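Local coordinates for probable endoglucanase (Gluconacetobacter xylinus, PDB 1WZZ), which hydrolyses internal beta-1,4-glucosidic linkages of cellulose and carboxymethyl-cellulose as a family 8 glycoside hydrolase, at residues A238-M250 with L320-T332. Sequence-based numbering, arbitrary orientation.
Sequences AIRVPLYFYWAHM and LTLLVYIARAEET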
ATOM      1  N   ALA A 238       8.212  -1.021   3.121  1.00  9.93           N
ATOM      2  CA  ALA A 238       8.544   0.375   3.442  1.00 10.68           C
ATOM      3  C   ALA A 238       8.763   1.289   2.245  1.00  8.88           C
ATOM      4  O   ALA A 238       8.573   2.505   2.336  1.00 10.09           O
ATOM      5  CB  ALA A 238       9.765   0.416   4.379  1.00 13.19           C
ATOM      6  N   ILE A 239       9.128   0.696   1.116  1.00  9.19           N
ATOM      7  CA  ILE A 239       9.350   1.471  -0.114  1.00  9.47           C
ATOM      8  C   ILE A 239       8.084   2.286  -0.464  1.00  9.67           C
ATOM      9  O   ILE A 239       8.174   3.371  -1.051  1.00 10.04           O
ATOM     10  CB  ILE A 239       9.739   0.503  -1.287  1.00  9.01           C
ATOM     11  CG1 ILE A 239      10.002   1.287  -2.591  1.00  8.62           C
ATOM     12  CG2 ILE A 239       8.621  -0.527  -1.560  1.00 10.13           C
ATOM     13  CD1 ILE A 239      11.124   2.339  -2.486  1.00 11.60           C
ATOM     14  N   ARG A 240       6.905   1.789  -0.053  1.00  8.96           N
ATOM     15  CA  ARG A 240       5.679   2.524  -0.376  1.00  9.99           C
ATOM     16  C   ARG A 240       5.407   3.743   0.487  1.00  8.96           C
ATOM     17  O   ARG A 240       4.620   4.595   0.100  1.00 10.36           O
ATOM     18  CB  ARG A 240       4.462   1.589  -0.337  1.00  9.71           C
ATOM     19  CG  ARG A 240       4.496   0.536  -1.437  1.00 13.45           C
ATOM     20  CD  ARG A 240       3.209  -0.286  -1.511  1.00 16.70           C
ATOM     21  NE  ARG A 240       3.437  -1.445  -2.378  1.00 20.05           N
ATOM     22  CZ  ARG A 240       4.073  -2.547  -1.988  1.00 24.96           C
ATOM     23  NH1 ARG A 240       4.529  -2.646  -0.743  1.00 20.12           N
ATOM     24  NH2 ARG A 240       4.290  -3.537  -2.854  1.00 25.23           N
ATOM     25  N   VAL A 241       6.067   3.837   1.641  1.00  9.64           N
ATOM     26  CA  VAL A 241       5.854   4.986   2.522  1.00 10.15           C
ATOM     27  C   VAL A 241       6.107   6.344   1.849  1.00  9.60           C
ATOM     28  O   VAL A 241       5.229   7.210   1.839  1.00 10.92           O
ATOM     29  CB  VAL A 241       6.686   4.835   3.825  1.00 11.30           C
ATOM     30  CG1 VAL A 241       6.598   6.118   4.671  1.00 12.72           C
ATOM     31  CG2 VAL A 241       6.148   3.644   4.623  1.00 11.85           C
ATOM     32  N   PRO A 242       7.291   6.556   1.237  1.00 10.09           N
ATOM     33  CA  PRO A 242       7.504   7.858   0.593  1.00 10.80           C
ATOM     34  C   PRO A 242       6.504   8.114  -0.528  1.00 10.72           C
ATOM     35  O   PRO A 242       6.071   9.249  -0.716  1.00 11.92           O
ATOM     36  CB  PRO A 242       8.957   7.782   0.067  1.00 10.21           C
ATOM     37  CG  PRO A 242       9.245   6.315  -0.002  1.00  7.84           C
ATOM     38  CD  PRO A 242       8.513   5.739   1.210  1.00  8.66           C
ATOM     39  N   LEU A 243       6.109   7.042  -1.223  1.00 10.92           N
ATOM     40  CA  LEU A 243       5.151   7.181  -2.292  1.00 10.43           C
ATOM     41  C   LEU A 243       3.768   7.632  -1.789  1.00 10.45           C
ATOM     42  O   LEU A 243       3.209   8.597  -2.286  1.00 11.85           O
ATOM     43  CB  LEU A 243       4.990   5.860  -3.041  1.00 10.43           C
ATOM     44  CG  LEU A 243       4.005   5.981  -4.214  1.00 14.07           C
ATOM     45  CD1 LEU A 243       4.581   6.927  -5.260  1.00 15.44           C
ATOM     46  CD2 LEU A 243       3.753   4.604  -4.811  1.00 16.46           C
ATOM     47  N   TYR A 244       3.224   6.946  -0.797  1.00  9.78           N
ATOM     48  CA  TYR A 244       1.886   7.309  -0.343  1.00 10.31           C
ATOM     49  C   TYR A 244       1.826   8.720   0.254  1.00 12.25           C
ATOM     50  O   TYR A 244       0.859   9.459   0.054  1.00 12.97           O
ATOM     51  CB  TYR A 244       1.397   6.290   0.684  1.00  9.87           C
ATOM     52  CG  TYR A 244       0.942   4.967   0.123  1.00  9.62           C
ATOM     53  CD1 TYR A 244       1.297   3.768   0.758  1.00 10.33           C
ATOM     54  CD2 TYR A 244       0.122   4.893  -0.998  1.00 11.72           C
ATOM     55  CE1 TYR A 244       0.859   2.529   0.281  1.00 10.70           C
ATOM     56  CE2 TYR A 244      -0.340   3.633  -1.482  1.00 12.68           C
ATOM     57  CZ  TYR A 244       0.038   2.474  -0.836  1.00 12.52           C
ATOM     58  OH  TYR A 244      -0.403   1.263  -1.289  1.00 14.17           O
ATOM     59  N   PHE A 245       2.860   9.108   0.997  1.00 11.25           N
ATOM     60  CA  PHE A 245       2.855  10.430   1.577  1.00 12.38           C
ATOM     61  C   PHE A 245       3.102  11.516   0.522  1.00 14.34           C
ATOM     62  O   PHE A 245       2.526  12.597   0.616  1.00 16.39           O
ATOM     63  CB  PHE A 245       3.835  10.458   2.775  1.00 14.08           C
ATOM     64  CG  PHE A 245       3.262   9.791   4.008  1.00 13.94           C
ATOM     65  CD1 PHE A 245       3.207   8.403   4.108  1.00 13.75           C
ATOM     66  CD2 PHE A 245       2.680  10.563   5.020  1.00 15.53           C
ATOM     67  CE1 PHE A 245       2.575   7.780   5.188  1.00 16.29           C
ATOM     68  CE2 PHE A 245       2.041   9.949   6.116  1.00 15.77           C
ATOM     69  CZ  PHE A 245       1.987   8.558   6.197  1.00 15.55           C
ATOM     70  N   TYR A 246       3.917  11.233  -0.501  1.00 14.03           N
ATOM     71  CA  TYR A 246       4.108  12.189  -1.595  1.00 13.70           C
ATOM     72  C   TYR A 246       2.760  12.391  -2.306  1.00 15.85           C
ATOM     73  O   TYR A 246       2.324  13.511  -2.554  1.00 16.20           O
ATOM     74  CB  TYR A 246       5.153  11.647  -2.603  1.00 15.86           C
ATOM     75  CG  TYR A 246       4.867  11.938  -4.082  1.00 19.16           C
ATOM     76  CD1 TYR A 246       4.228  10.986  -4.895  1.00 21.30           C
ATOM     77  CD2 TYR A 246       5.226  13.164  -4.666  1.00 20.87           C
ATOM     78  CE1 TYR A 246       3.949  11.240  -6.242  1.00 23.28           C
ATOM     79  CE2 TYR A 246       4.938  13.427  -6.034  1.00 25.52           C
ATOM     80  CZ  TYR A 246       4.301  12.458  -6.802  1.00 23.97           C
ATOM     81  OH  TYR A 246       3.987  12.696  -8.128  1.00 25.67           O
ATOM     82  N   TRP A 247       2.095  11.275  -2.594  1.00 14.36           N
ATOM     83  CA  TRP A 247       0.825  11.264  -3.308  1.00 14.35           C
ATOM     84  C   TRP A 247      -0.225  12.085  -2.598  1.00 15.29           C
ATOM     85  O   TRP A 247      -0.994  12.829  -3.241  1.00 15.44           O
ATOM     86  CB  TRP A 247       0.419   9.792  -3.424  1.00 13.98           C
ATOM     87  CG  TRP A 247      -0.789   9.408  -4.175  1.00 13.31           C
ATOM     88  CD1 TRP A 247      -1.799  10.209  -4.674  1.00 15.20           C
ATOM     89  CD2 TRP A 247      -1.141   8.077  -4.481  1.00 13.05           C
ATOM     90  NE1 TRP A 247      -2.761   9.424  -5.276  1.00 13.80           N
ATOM     91  CE2 TRP A 247      -2.383   8.111  -5.168  1.00 14.27           C
ATOM     92  CE3 TRP A 247      -0.528   6.839  -4.237  1.00 13.83           C
ATOM     93  CZ2 TRP A 247      -3.018   6.955  -5.610  1.00 16.22           C
ATOM     94  CZ3 TRP A 247      -1.168   5.685  -4.681  1.00 18.51           C
ATOM     95  CH2 TRP A 247      -2.399   5.756  -5.360  1.00 17.24           C
ATOM     96  N   ALA A 248      -0.247  11.969  -1.275  1.00 14.39           N
ATOM     97  CA  ALA A 248      -1.241  12.684  -0.474  1.00 16.85           C
ATOM     98  C   ALA A 248      -0.845  14.107  -0.111  1.00 18.33           C
ATOM     99  O   ALA A 248      -1.569  14.777   0.644  1.00 17.59           O
ATOM    100  CB  ALA A 248      -1.542  11.884   0.806  1.00 18.37           C
ATOM    101  N   HIS A 249       0.298  14.566  -0.632  1.00 17.80           N
ATOM    102  CA  HIS A 249       0.810  15.918  -0.345  1.00 20.11           C
ATOM    103  C   HIS A 249       1.081  16.055   1.152  1.00 20.95           C
ATOM    104  O   HIS A 249       0.853  17.115   1.752  1.00 21.50           O
ATOM    105  CB  HIS A 249      -0.198  16.998  -0.769  1.00 22.01           C
ATOM    106  CG  HIS A 249      -0.494  17.019  -2.235  1.00 27.08           C
ATOM    107  ND1 HIS A 249       0.424  17.429  -3.178  1.00 30.59           N
ATOM    108  CD2 HIS A 249      -1.607  16.671  -2.923  1.00 30.20           C
ATOM    109  CE1 HIS A 249      -0.109  17.330  -4.383  1.00 30.60           C
ATOM    110  NE2 HIS A 249      -1.340  16.873  -4.257  1.00 32.26           N
HETATM  111  N   MSE A 250       1.579  14.987   1.765  1.00 18.86           N
HETATM  112  CA  MSE A 250       1.854  15.017   3.181  1.00 20.53           C
HETATM  113  C   MSE A 250       3.254  14.513   3.515  1.00 17.13           C
HETATM  114  O   MSE A 250       3.476  14.004   4.600  1.00 18.20           O
HETATM  115  CB  MSE A 250       0.778  14.212   3.934  1.00 26.86           C
HETATM  116  CG  MSE A 250      -0.639  14.816   3.785  1.00 33.43           C
HETATM  117 SE   MSE A 250      -0.754  16.641   4.529  1.00 51.68          SE
HETATM  118  CE  MSE A 250      -1.733  17.563   3.125  1.00 45.04           C
ATOM    119  N   LEU A 320       3.950  -2.188  -8.278  1.00 10.54           N
ATOM    120  CA  LEU A 320       4.498  -0.986  -7.651  1.00  9.01           C
ATOM    121  C   LEU A 320       4.703   0.112  -8.685  1.00 10.54           C
ATOM    122  O   LEU A 320       4.463   1.281  -8.435  1.00 10.36           O
ATOM    123  CB  LEU A 320       5.826  -1.334  -6.968  1.00 12.93           C
ATOM    124  CG  LEU A 320       6.544  -0.180  -6.282  1.00 11.55           C
ATOM    125  CD1 LEU A 320       5.616   0.442  -5.206  1.00 12.31           C
ATOM    126  CD2 LEU A 320       7.819  -0.723  -5.594  1.00 13.36           C
ATOM    127  N   THR A 321       5.153  -0.280  -9.876  1.00 10.70           N
ATOM    128  CA  THR A 321       5.359   0.716 -10.910  1.00 10.64           C
ATOM    129  C   THR A 321       4.049   1.380 -11.327  1.00  9.63           C
ATOM    130  O   THR A 321       3.978   2.607 -11.428  1.00 10.24           O
ATOM    131  CB  THR A 321       6.036   0.082 -12.145  1.00 10.75           C
ATOM    132  OG1 THR A 321       7.312  -0.456 -11.747  1.00 13.15           O
ATOM    133  CG2 THR A 321       6.270   1.120 -13.227  1.00 11.70           C
ATOM    134  N   LEU A 322       3.004   0.579 -11.545  1.00 11.18           N
ATOM    135  CA  LEU A 322       1.717   1.159 -11.936  1.00 12.14           C
ATOM    136  C   LEU A 322       1.147   2.032 -10.809  1.00 12.14           C
ATOM    137  O   LEU A 322       0.532   3.066 -11.057  1.00 11.34           O
ATOM    138  CB  LEU A 322       0.751   0.035 -12.348  1.00 13.06           C
ATOM    139  CG  LEU A 322      -0.597   0.408 -12.973  1.00 13.87           C
ATOM    140  CD1 LEU A 322      -0.560   1.627 -13.838  1.00 14.72           C
ATOM    141  CD2 LEU A 322      -1.043  -0.807 -13.766  1.00 15.40           C
ATOM    142  N   LEU A 323       1.418   1.665  -9.563  1.00 11.20           N
ATOM    143  CA  LEU A 323       0.952   2.475  -8.438  1.00 11.18           C
ATOM    144  C   LEU A 323       1.573   3.872  -8.536  1.00 10.70           C
ATOM    145  O   LEU A 323       0.932   4.884  -8.241  1.00 12.25           O
ATOM    146  CB  LEU A 323       1.351   1.795  -7.136  1.00 10.93           C
ATOM    147  CG  LEU A 323       0.763   2.384  -5.861  1.00 10.88           C
ATOM    148  CD1 LEU A 323      -0.785   2.193  -5.873  1.00 10.87           C
ATOM    149  CD2 LEU A 323       1.401   1.686  -4.676  1.00 11.54           C
ATOM    150  N   VAL A 324       2.844   3.946  -8.947  1.00 10.19           N
ATOM    151  CA  VAL A 324       3.489   5.239  -9.100  1.00 10.71           C
ATOM    152  C   VAL A 324       2.836   6.039 -10.247  1.00 11.24           C
ATOM    153  O   VAL A 324       2.671   7.265 -10.153  1.00 12.17           O
ATOM    154  CB  VAL A 324       5.020   5.077  -9.370  1.00 10.79           C
ATOM    155  CG1 VAL A 324       5.639   6.445  -9.684  1.00 12.68           C
ATOM    156  CG2 VAL A 324       5.712   4.458  -8.125  1.00 10.63           C
ATOM    157  N   TYR A 325       2.484   5.368 -11.343  1.00 12.64           N
ATOM    158  CA  TYR A 325       1.805   6.086 -12.430  1.00 12.42           C
ATOM    159  C   TYR A 325       0.502   6.712 -11.909  1.00 12.70           C
ATOM    160  O   TYR A 325       0.152   7.829 -12.289  1.00 14.50           O
ATOM    161  CB  TYR A 325       1.479   5.141 -13.598  1.00 13.01           C
ATOM    162  CG  TYR A 325       2.620   4.953 -14.576  1.00 12.82           C
ATOM    163  CD1 TYR A 325       2.663   5.670 -15.776  1.00 13.42           C
ATOM    164  CD2 TYR A 325       3.627   4.034 -14.320  1.00 13.48           C
ATOM    165  CE1 TYR A 325       3.697   5.461 -16.702  1.00 13.93           C
ATOM    166  CE2 TYR A 325       4.674   3.820 -15.237  1.00 14.72           C
ATOM    167  CZ  TYR A 325       4.691   4.534 -16.414  1.00 13.54           C
ATOM    168  OH  TYR A 325       5.727   4.297 -17.299  1.00 14.88           O
ATOM    169  N   ILE A 326      -0.201   5.997 -11.036  1.00 13.59           N
ATOM    170  CA  ILE A 326      -1.463   6.532 -10.488  1.00 14.00           C
ATOM    171  C   ILE A 326      -1.160   7.744  -9.612  1.00 13.93           C
ATOM    172  O   ILE A 326      -1.822   8.783  -9.712  1.00 14.91           O
ATOM    173  CB  ILE A 326      -2.203   5.495  -9.617  1.00 14.88           C
ATOM    174  CG1 ILE A 326      -2.388   4.174 -10.367  1.00 20.21           C
ATOM    175  CG2 ILE A 326      -3.572   6.094  -9.139  1.00 15.60           C
ATOM    176  CD1 ILE A 326      -3.108   4.309 -11.651  1.00 16.95           C
ATOM    177  N   ALA A 327      -0.157   7.614  -8.739  1.00 12.71           N
ATOM    178  CA  ALA A 327       0.211   8.694  -7.843  1.00 12.71           C
ATOM    179  C   ALA A 327       0.579   9.930  -8.617  1.00 13.93           C
ATOM    180  O   ALA A 327       0.164  11.024  -8.278  1.00 16.19           O
ATOM    181  CB  ALA A 327       1.400   8.274  -6.950  1.00 12.32           C
ATOM    182  N   ARG A 328       1.385   9.747  -9.658  1.00 15.40           N
ATOM    183  CA  ARG A 328       1.805  10.879 -10.462  1.00 16.80           C
ATOM    184  C   ARG A 328       0.616  11.525 -11.147  1.00 17.88           C
ATOM    185  O   ARG A 328       0.497  12.749 -11.148  1.00 20.68           O
ATOM    186  CB  ARG A 328       2.847  10.436 -11.496  1.00 17.02           C
ATOM    187  CG  ARG A 328       3.412  11.574 -12.330  1.00 21.59           C
ATOM    188  CD  ARG A 328       4.379  11.042 -13.395  1.00 21.81           C
ATOM    189  NE  ARG A 328       3.690  10.159 -14.346  1.00 26.45           N
ATOM    190  CZ  ARG A 328       4.222   9.714 -15.481  1.00 26.97           C
ATOM    191  NH1 ARG A 328       3.525   8.907 -16.275  1.00 24.69           N
ATOM    192  NH2 ARG A 328       5.447  10.091 -15.828  1.00 25.99           N
ATOM    193  N   ALA A 329      -0.278  10.714 -11.705  1.00 16.95           N
ATOM    194  CA  ALA A 329      -1.448  11.251 -12.410  1.00 18.43           C
ATOM    195  C   ALA A 329      -2.330  12.056 -11.461  1.00 20.53           C
ATOM    196  O   ALA A 329      -2.881  13.097 -11.839  1.00 22.77           O
ATOM    197  CB  ALA A 329      -2.245  10.129 -13.029  1.00 19.13           C
ATOM    198  N   GLU A 330      -2.465  11.592 -10.224  1.00 20.49           N
ATOM    199  CA  GLU A 330      -3.296  12.310  -9.256  1.00 21.64           C
ATOM    200  C   GLU A 330      -2.620  13.459  -8.513  1.00 26.94           C
ATOM    201  O   GLU A 330      -3.221  14.525  -8.343  1.00 27.52           O
ATOM    202  CB  GLU A 330      -3.845  11.342  -8.202  1.00 18.90           C
ATOM    203  CG  GLU A 330      -4.824  10.287  -8.729  1.00 15.77           C
ATOM    204  CD  GLU A 330      -5.551   9.558  -7.615  1.00 19.62           C
ATOM    205  OE1 GLU A 330      -6.358   8.643  -7.905  1.00 22.71           O
ATOM    206  OE2 GLU A 330      -5.338   9.919  -6.444  1.00 21.06           O
ATOM    207  N   GLU A 331      -1.389  13.236  -8.052  1.00 28.51           N
ATOM    208  CA  GLU A 331      -0.668  14.240  -7.273  1.00 31.97           C
ATOM    209  C   GLU A 331      -0.404  15.536  -8.012  1.00 34.85           C
ATOM    210  O   GLU A 331      -0.426  16.627  -7.417  1.00 33.50           O
ATOM    211  CB  GLU A 331       0.668  13.664  -6.771  1.00 31.43           C
ATOM    212  CG  GLU A 331       1.469  14.538  -5.772  1.00 35.10           C
ATOM    213  CD  GLU A 331       2.190  15.732  -6.419  1.00 36.91           C
ATOM    214  OE1 GLU A 331       2.477  15.679  -7.634  1.00 37.50           O
ATOM    215  OE2 GLU A 331       2.501  16.716  -5.699  1.00 38.57           O
ATOM    216  N   THR A 332      -0.143  15.416  -9.307  1.00 36.66           N
ATOM    217  CA  THR A 332       0.164  16.587 -10.132  1.00 41.69           C
ATOM    218  C   THR A 332      -1.043  17.458 -10.432  1.00 44.95           C
ATOM    219  O   THR A 332      -0.916  18.464 -11.127  1.00 46.84           O
ATOM    220  CB  THR A 332       0.818  16.177 -11.462  1.00 40.44           C
ATOM    221  OG1 THR A 332      -0.093  15.373 -12.214  1.00 41.52           O
ATOM    222  CG2 THR A 332       2.105  15.401 -11.195  1.00 41.06           C
TER
HETATM  223  O   HOH W   1       3.770  15.755  -2.588  1.00 26.76           O
HETATM  224  O   HOH W   2       5.265  14.900  -9.233  1.00 42.59           O
HETATM  225  O   HOH W   3      -3.364  16.470  -6.058  1.00 36.56           O
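Trp247 lays its indole across helix 320-331 over Ala327, whose CA stands 3.7 Å from the centroid of the five-membered ring and almost on its normal, a CH-pi contact. With CG anti to the backbone N (chi1 -176°), the ring enters a knobs-into-holes site formed by Leu323, Ile326, Ala327 and Glu330. Leu323 CD1 meets the benzo edge at CZ3, 3.7 Å away, while NE1 at another edge donates a nearly straight hydrogen bond of 2.9 Å to Glu330 OE2 (164°). The acceptor lies in the indole plane, but the N-H comes to OE2 from above the plane of the carboxylate. With alanine at Trp247, a gap would probably open over Ala327 and Glu330 OE2 would lose its indole donor.

One turn earlier, Leu243 sets CD2 against Leu323 CD2 (3.8 Å) and straddles Val324 CG2 with both methyls. Leu323 is the reciprocal knob, held among Arg240, Leu243, Tyr244 and Trp247. Nearer the C-terminal ends, Glu331 lays its CG over one face of the Tyr246 ring, 3.9 Å from its centroid and offset toward the rim, and the bend at chi2 turns the carboxylate aside. Water 2 binds Tyr246 OH and donates weakly to Glu331 OE1; water 3 joins His249 NE2 to Glu330 O beside the Schellman motif that ends helix 240-247.

The helices run nearly parallel, their segment axes 21° apart, within the (alpha/alpha)6 barrel. Helix 48-61 backs Leu323 and Ile326, and helix 289-297 flanks Val324. The Tyr244 side chain is about 6 Å from that of Asp106, the predicted nucleophile, consistent with this packing lying close behind the catalytic centre. Farther along, Glu330 OE1 forms a salt bridge with Arg117; together with the indole N-H, this would probably stabilise the carboxylate as an anion.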